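Local coordinates for protein retinol dehydratase (Spodoptera frugiperda, PDB 1FMJ) that binds retinol and adenosine 3',5'-diphosphate and probably dehydrates retinol, as a member of the sulfotransferase family, at residues K253-P256 / G257-R261; D337-D341 / T342-Y346; K22-K25 / A26-A30. All coordinates share one frame; numbering follows the deposited sequence.

Contact 1: residues K253-P256 / G257-R261; sequences KDLP and GCIAR. With HG (mercury (II) ion), chain C.
The carboxylate of Asp-254 meets the backbone N of Gly-257 on one face: the N-H approaches OD1 from above the carboxylate plane, 54° out of it, at 2.9 Å (OD1 to Gly-257 N). With chi1 at -163°, the Asp-254 carboxylate swings away from its own N to lie beside its carbonyl carbon, which brings OD1 to the start of the helix 255-265. This is the capping bond of an N-cap residue. The pyrrolidine ring of Pro-256 occupies the first turn, where its lack of an N-H costs no hydrogen bond.

The carbonyl oxygen of Asp-254 has two partners. It accepts from Cys-258 N at 3.1 Å, and it binds a mercury(II) ion at 2.8 Å. The same ion sits 2.4 Å from Cys-258 SG, the shorter of these two bonds. A chi1 of -81° turns the Cys-258 sulfur beside its backbone N and back toward the helix start, where it shares the metal with the carbonyl. The crystal is a mercury derivative, so the ion probably marks a reactive cysteine sulfur rather than a natural metal site. Cys-258 also packs on Asp-250 and Tyr-251 of the preceding helix.

Further along, Ile-259 N bonds to Leu-255 O at 2.6 Å, and Ala-260 N bonds to Pro-256 O. On the buried side, Ile-259 CD1 rests 4.0 Å from Leu-255 CG, the two side chains crossing at a slant; Ile-275, Leu-278 and Cys-279 of helix 272-281 lie against this apolar side. The whole is a classic aspartate N-cap, here starting a helix just after strand 243-247 and helix 248-253 in the sulfotransferase domain.

Contact 2: residues D337-D341 / T342-Y346; sequences DNLKD and TDLRY
A type II beta turn from Leu-339 to Thr-342 takes the chain out of the helix 325-338, and the chain then turns off at 121° (CA 338 to 341 against CA 342 to 345). Asp-341, at the third position, has positive phi. The methyl CG2 of Thr-342 packs against the backbone carbonyl of Leu-339, 3.0 Å from its O. The Thr-342 hydroxyl is anti to the backbone N of the same residue (chi1 -178°), which puts CG2 between N and C and against the Leu-339 carbonyl. OG1 accepts a weak bond from Leu-344 N, at 3.4 Å.

The apolar part is made by two leucines whose side chains cross at about a right angle: CD2 of Leu-339 lies 3.8 Å from CG of Leu-344. Beyond them, Phe-228 touches Leu-339 and Trp-235 touches Leu-344, which places the loop against helix 227-235. Asp-343 reaches the same region, bridging to Arg-238 and bonding Trp-235.

The Arg-345 side chain bends at chi2 so that NH1 donates to two carbonyls, Thr-342 O at 3.1 Å and Leu-344 O at 2.9 Å. Both oxygens lie near the guanidinium plane, although NH1 stands 52° out of the carbonyl plane of Leu-344. Two bonds given by a single nitrogen should fix the guanidinium's rotation, and the carbonyl dipoles probably ease its charge. The arginine thus ties 342-346 to itself, while the two halves meet through the leucines and the Thr-342 methyl, without a hydrogen bond between them.

Contact 3: residues K22-K25 / A26-A30; sequences KLVK and ANLGA
Two backbone donors converge on Val-24 O where the helix 18-24 ends. Leu-28 N is 2.7 Å from it and almost in line with the carbonyl; Asn-27 N, at 2.8 Å from Val-24 O, comes instead from above the carbonyl plane, 49° out of it. One bond spans four residues and the other three, so the last helical carbonyl is doubly used as the chain unwinds. Lys-22 O, by contrast, has no bond to Ala-26 N, and the methyl CB of Ala-26 sits 3.2 Å from this Lys-22 O.

Other polar groups find partners elsewhere. Lys-25, bent at chi2 and chi4, sends NZ back to a salt bridge with Asp-21. The backbone of Asn-27 bonds to that of Asn-205, and Ala-30 N donates to Asn-205 OD1, anchoring the loop.

Alongside, CG1 of Val-24 presses on CD1 of Leu-28 at 3.4 Å, closer than usual for carbons. In keeping with this, Leu-28 CG, though still anti to the carbonyl carbon, is rotated off the usual value near -60° (chi1 -37°). Met-216 also touches Leu-28. Two N-H groups on one oxygen would probably polarise the Val-24 carbonyl somewhat.

In the fold
The contacts lie well apart and follow in series along the chain. Contact 3 stands early in the sequence and contact 1 across the molecule, their centres about 40 Å apart on opposite sides of the chain's centre. Contact 2 is nearer to contact 1 (centres about 24 Å, nearest atoms about 10 Å apart) than to contact 3 (about 30 and 15 Å). Contacts 1 and 2 both reach the edge strand 243-247 of the parallel sheet: Arg-261 packs on Leu-244 and Leu-246, and Tyr-346 meets Phe-247 edge-to-face. None lines the retinol or nucleotide pocket, though contact 1 holds a mercury ion; Leu-255's side chain is about 6 Å from adenosine 3',5'-diphosphate, and Leu-28's about 11 Å from retinol.

Contact 1: residues K253-P256 / G257-R261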
loop_
_atom_site.group_PDB
_atom_site.type_symbol
_atom_site.label_atom_id
_atom_site.label_comp_id
_atom_site.label_asym_id
_atom_site.label_seq_id
_atom_site.Cartn_x
_atom_site.Cartn_y
_atom_site.Cartn_z
ATOM N N LYS A 253 11.905 -8.958 13.728
ATOM C CA LYS A 253 13.073 -9.572 14.338
ATOM C C LYS A 253 13.808 -8.571 15.231
ATOM O O LYS A 253 14.181 -8.900 16.360
ATOM C CB LYS A 253 14.028 -10.122 13.273
ATOM C CG LYS A 253 15.152 -10.968 13.870
ATOM C CD LYS A 253 16.294 -11.218 12.891
ATOM C CE LYS A 253 17.470 -11.896 13.592
ATOM N NZ LYS A 253 18.697 -11.911 12.748
ATOM N N ASP A 254 13.997 -7.349 14.736
ATOM C CA ASP A 254 14.696 -6.321 15.506
ATOM C C ASP A 254 14.205 -4.916 15.144
ATOM O O ASP A 254 14.865 -4.198 14.390
ATOM C CB ASP A 254 16.205 -6.418 15.245
ATOM C CG ASP A 254 17.030 -5.696 16.295
ATOM O OD1 ASP A 254 16.542 -4.705 16.870
ATOM O OD2 ASP A 254 18.179 -6.117 16.536
ATOM N N LEU A 255 13.058 -4.523 15.690
ATOM C CA LEU A 255 12.494 -3.206 15.404
ATOM C C LEU A 255 13.430 -2.084 15.843
ATOM O O LEU A 255 13.595 -1.098 15.125
ATOM C CB LEU A 255 11.121 -3.050 16.070
ATOM C CG LEU A 255 10.300 -1.834 15.622
ATOM C CD1 LEU A 255 10.174 -1.828 14.095
ATOM C CD2 LEU A 255 8.917 -1.873 16.259
ATOM N N PRO A 256 14.052 -2.213 17.034
ATOM C CA PRO A 256 14.975 -1.180 17.519
ATOM C C PRO A 256 16.070 -0.912 16.491
ATOM O O PRO A 256 16.417 0.238 16.224
ATOM C CB PRO A 256 15.528 -1.790 18.799
ATOM C CG PRO A 256 14.349 -2.539 19.328
ATOM C CD PRO A 256 13.821 -3.229 18.079
ATOM N N GLY A 257 16.603 -1.989 15.917
ATOM C CA GLY A 257 17.646 -1.870 14.911
ATOM C C GLY A 257 17.113 -1.199 13.660
ATOM O O GLY A 257 17.813 -0.410 13.016
ATOM N N CYS A 258 15.873 -1.519 13.306
ATOM C CA CYS A 258 15.242 -0.917 12.139
ATOM C C CYS A 258 14.973 0.559 12.408
ATOM O O CYS A 258 15.183 1.406 11.546
ATOM C CB CYS A 258 13.924 -1.620 11.820
ATOM S SG CYS A 258 14.080 -3.167 10.916
ATOM N N ILE A 259 14.499 0.862 13.610
ATOM C CA ILE A 259 14.209 2.243 13.976
ATOM C C ILE A 259 15.464 3.101 13.832
ATOM O O ILE A 259 15.391 4.262 13.419
ATOM C CB ILE A 259 13.684 2.345 15.426
ATOM C CG1 ILE A 259 12.289 1.713 15.519
ATOM C CG2 ILE A 259 13.635 3.802 15.860
ATOM C CD1 ILE A 259 11.691 1.715 16.918
ATOM N N ALA A 260 16.611 2.513 14.165
ATOM C CA ALA A 260 17.891 3.203 14.076
ATOM C C ALA A 260 18.249 3.443 12.618
ATOM O O ALA A 260 18.705 4.527 12.245
ATOM C CB ALA A 260 18.986 2.377 14.764
ATOM N N ARG A 261 18.051 2.428 11.787
ATOM C CA ARG A 261 18.349 2.577 10.378
ATOM C C ARG A 261 17.522 3.723 9.799
ATOM O O ARG A 261 18.036 4.553 9.055
ATOM C CB ARG A 261 18.052 1.280 9.619
ATOM C CG ARG A 261 18.967 0.117 9.969
ATOM C CD ARG A 261 18.746 -1.046 9.015
ATOM N NE ARG A 261 19.207 -0.734 7.666
ATOM C CZ ARG A 261 19.025 -1.525 6.612
ATOM N NH1 ARG A 261 18.384 -2.678 6.749
ATOM N NH2 ARG A 261 19.488 -1.167 5.425
HETATM HG HG HG C . 16.023 -4.247 11.870
#

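Contact 2: residues D337-D341 / T342-Y346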
loop_
_atom_site.group_PDB
_atom_site.type_symbol
_atom_site.label_atom_id
_atom_site.label_comp_id
_atom_site.label_asym_id
_atom_site.label_seq_id
_atom_site.Cartn_x
_atom_site.Cartn_y
_atom_site.Cartn_z
ATOM N N ASP A 337 11.627 -18.464 -9.971
ATOM C CA ASP A 337 11.734 -17.917 -11.308
ATOM C C ASP A 337 12.024 -16.419 -11.271
ATOM O O ASP A 337 12.891 -15.936 -11.992
ATOM C CB ASP A 337 10.456 -18.175 -12.099
ATOM C CG ASP A 337 10.255 -19.643 -12.421
ATOM O OD1 ASP A 337 11.256 -20.390 -12.406
ATOM O OD2 ASP A 337 9.104 -20.045 -12.701
ATOM N N ASN A 338 11.305 -15.684 -10.430
ATOM C CA ASN A 338 11.506 -14.239 -10.344
ATOM C C ASN A 338 12.800 -13.806 -9.642
ATOM O O ASN A 338 13.226 -12.661 -9.779
ATOM C CB ASN A 338 10.302 -13.570 -9.664
ATOM C CG ASN A 338 9.088 -13.499 -10.569
ATOM O OD1 ASN A 338 8.211 -14.369 -10.547
ATOM N ND2 ASN A 338 9.038 -12.466 -11.387
ATOM N N LEU A 339 13.419 -14.707 -8.884
ATOM C CA LEU A 339 14.658 -14.375 -8.191
ATOM C C LEU A 339 15.862 -14.880 -8.983
ATOM O O LEU A 339 17.011 -14.739 -8.554
ATOM C CB LEU A 339 14.674 -14.983 -6.785
ATOM C CG LEU A 339 13.624 -14.520 -5.773
ATOM C CD1 LEU A 339 14.034 -15.030 -4.394
ATOM C CD2 LEU A 339 13.526 -12.996 -5.754
ATOM N N LYS A 340 15.587 -15.467 -10.145
ATOM C CA LYS A 340 16.641 -15.988 -11.003
ATOM C C LYS A 340 17.368 -14.826 -11.679
ATOM O O LYS A 340 16.745 -13.912 -12.216
ATOM C CB LYS A 340 16.048 -16.939 -12.056
ATOM C CG LYS A 340 17.088 -17.609 -12.944
ATOM C CD LYS A 340 16.550 -18.856 -13.653
ATOM C CE LYS A 340 17.678 -19.550 -14.438
ATOM N NZ LYS A 340 17.313 -20.894 -14.995
ATOM N N ASP A 341 18.694 -14.853 -11.622
ATOM C CA ASP A 341 19.500 -13.807 -12.234
ATOM C C ASP A 341 19.325 -12.438 -11.580
ATOM O O ASP A 341 19.267 -11.419 -12.262
ATOM C CB ASP A 341 19.188 -13.695 -13.732
ATOM C CG ASP A 341 19.521 -14.963 -14.497
ATOM O OD1 ASP A 341 20.593 -15.555 -14.242
ATOM O OD2 ASP A 341 18.716 -15.359 -15.365
ATOM N N THR A 342 19.231 -12.426 -10.256
ATOM C CA THR A 342 19.104 -11.189 -9.502
ATOM C C THR A 342 19.636 -11.458 -8.106
ATOM O O THR A 342 19.676 -12.603 -7.669
ATOM C CB THR A 342 17.639 -10.716 -9.391
ATOM O OG1 THR A 342 17.596 -9.475 -8.673
ATOM C CG2 THR A 342 16.802 -11.738 -8.646
ATOM N N ASP A 343 20.065 -10.416 -7.408
ATOM C CA ASP A 343 20.578 -10.605 -6.056
ATOM C C ASP A 343 19.487 -10.381 -5.001
ATOM O O ASP A 343 19.763 -10.367 -3.802
ATOM C CB ASP A 343 21.773 -9.685 -5.805
ATOM C CG ASP A 343 21.430 -8.217 -5.956
ATOM O OD1 ASP A 343 20.432 -7.890 -6.639
ATOM O OD2 ASP A 343 22.178 -7.388 -5.400
ATOM N N LEU A 344 18.248 -10.217 -5.459
ATOM C CA LEU A 344 17.115 -10.025 -4.553
ATOM C C LEU A 344 16.883 -11.269 -3.697
ATOM O O LEU A 344 16.772 -12.384 -4.215
ATOM C CB LEU A 344 15.839 -9.721 -5.349
ATOM C CG LEU A 344 14.569 -9.530 -4.509
ATOM C CD1 LEU A 344 14.814 -8.460 -3.456
ATOM C CD2 LEU A 344 13.410 -9.150 -5.424
ATOM N N ARG A 345 16.817 -11.070 -2.385
ATOM C CA ARG A 345 16.592 -12.167 -1.444
ATOM C C ARG A 345 15.776 -11.690 -0.244
ATOM O O ARG A 345 16.003 -10.592 0.273
ATOM C CB ARG A 345 17.928 -12.727 -0.938
ATOM C CG ARG A 345 18.765 -13.482 -1.977
ATOM C CD ARG A 345 18.113 -14.798 -2.380
ATOM N NE ARG A 345 18.985 -15.600 -3.242
ATOM C CZ ARG A 345 19.342 -15.267 -4.484
ATOM N NH1 ARG A 345 18.905 -14.144 -5.036
ATOM N NH2 ARG A 345 20.150 -16.060 -5.173
ATOM N N TYR A 346 14.830 -12.512 0.196
ATOM C CA TYR A 346 14.027 -12.163 1.357
ATOM C C TYR A 346 14.622 -12.810 2.601
ATOM O O TYR A 346 14.854 -14.018 2.635
ATOM C CB TYR A 346 12.576 -12.605 1.175
ATOM C CG TYR A 346 11.837 -11.789 0.142
ATOM C CD1 TYR A 346 12.051 -11.993 -1.218
ATOM C CD2 TYR A 346 10.953 -10.782 0.527
ATOM C CE1 TYR A 346 11.410 -11.218 -2.168
ATOM C CE2 TYR A 346 10.305 -10.001 -0.413
ATOM C CZ TYR A 346 10.537 -10.224 -1.761
ATOM O OH TYR A 346 9.892 -9.461 -2.702
#

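Contact 3: residues K22-K25 / A26-A30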
loop_
_atom_site.group_PDB
_atom_site.type_symbol
_atom_site.label_atom_id
_atom_site.label_comp_id
_atom_site.label_asym_id
_atom_site.label_seq_id
_atom_site.Cartn_x
_atom_site.Cartn_y
_atom_site.Cartn_z
ATOM N N LYS A 22 -11.465 -12.699 -17.541
ATOM C CA LYS A 22 -12.278 -13.767 -16.989
ATOM C C LYS A 22 -11.917 -14.081 -15.542
ATOM O O LYS A 22 -12.804 -14.211 -14.696
ATOM C CB LYS A 22 -12.172 -15.035 -17.843
ATOM C CG LYS A 22 -13.259 -16.056 -17.518
ATOM C CD LYS A 22 -13.379 -17.133 -18.589
ATOM C CE LYS A 22 -14.551 -18.071 -18.299
ATOM N NZ LYS A 22 -14.674 -19.144 -19.320
ATOM N N LEU A 23 -10.622 -14.205 -15.261
ATOM C CA LEU A 23 -10.162 -14.511 -13.910
ATOM C C LEU A 23 -10.434 -13.365 -12.944
ATOM O O LEU A 23 -10.696 -13.586 -11.762
ATOM C CB LEU A 23 -8.664 -14.822 -13.904
ATOM C CG LEU A 23 -8.082 -15.099 -12.512
ATOM C CD1 LEU A 23 -8.710 -16.371 -11.952
ATOM C CD2 LEU A 23 -6.561 -15.236 -12.584
ATOM N N VAL A 24 -10.357 -12.138 -13.438
ATOM C CA VAL A 24 -10.616 -10.995 -12.575
ATOM C C VAL A 24 -12.114 -10.855 -12.301
ATOM O O VAL A 24 -12.538 -10.784 -11.148
ATOM C CB VAL A 24 -10.099 -9.694 -13.203
ATOM C CG1 VAL A 24 -10.475 -8.516 -12.327
ATOM C CG2 VAL A 24 -8.598 -9.766 -13.370
ATOM N N LYS A 25 -12.908 -10.821 -13.367
ATOM C CA LYS A 25 -14.359 -10.685 -13.252
ATOM C C LYS A 25 -15.000 -11.859 -12.512
ATOM O O LYS A 25 -16.226 -11.937 -12.403
ATOM C CB LYS A 25 -14.990 -10.572 -14.645
ATOM C CG LYS A 25 -14.688 -9.280 -15.386
ATOM C CD LYS A 25 -15.448 -8.112 -14.780
ATOM C CE LYS A 25 -15.229 -6.845 -15.582
ATOM N NZ LYS A 25 -13.783 -6.535 -15.711
ATOM N N ALA A 26 -14.171 -12.769 -12.011
ATOM C CA ALA A 26 -14.656 -13.937 -11.287
ATOM C C ALA A 26 -14.317 -13.839 -9.802
ATOM O O ALA A 26 -14.703 -14.694 -9.007
ATOM C CB ALA A 26 -14.048 -15.195 -11.879
ATOM N N ASN A 27 -13.589 -12.790 -9.441
ATOM C CA ASN A 27 -13.192 -12.566 -8.059
ATOM C C ASN A 27 -13.442 -11.126 -7.636
ATOM O O ASN A 27 -13.725 -10.857 -6.469
ATOM C CB ASN A 27 -11.706 -12.876 -7.878
ATOM C CG ASN A 27 -11.421 -14.359 -7.820
ATOM O OD1 ASN A 27 -11.848 -15.131 -8.690
ATOM N ND2 ASN A 27 -10.685 -14.771 -6.793
ATOM N N LEU A 28 -13.335 -10.207 -8.593
ATOM C CA LEU A 28 -13.517 -8.785 -8.318
ATOM C C LEU A 28 -14.659 -8.189 -9.143
ATOM O O LEU A 28 -14.905 -6.982 -9.089
ATOM C CB LEU A 28 -12.224 -8.037 -8.647
ATOM C CG LEU A 28 -10.904 -8.745 -8.322
ATOM C CD1 LEU A 28 -9.752 -8.037 -9.004
ATOM C CD2 LEU A 28 -10.697 -8.770 -6.823
ATOM N N GLY A 29 -15.348 -9.040 -9.901
ATOM C CA GLY A 29 -16.434 -8.587 -10.757
ATOM C C GLY A 29 -17.488 -7.699 -10.118
ATOM O O GLY A 29 -17.890 -6.693 -10.695
ATOM N N ALA A 30 -17.940 -8.070 -8.927
ATOM C CA ALA A 30 -18.959 -7.300 -8.231
ATOM C C ALA A 30 -18.520 -5.856 -7.965
ATOM O O ALA A 30 -19.337 -4.934 -8.010
ATOM C CB ALA A 30 -19.324 -7.991 -6.925
#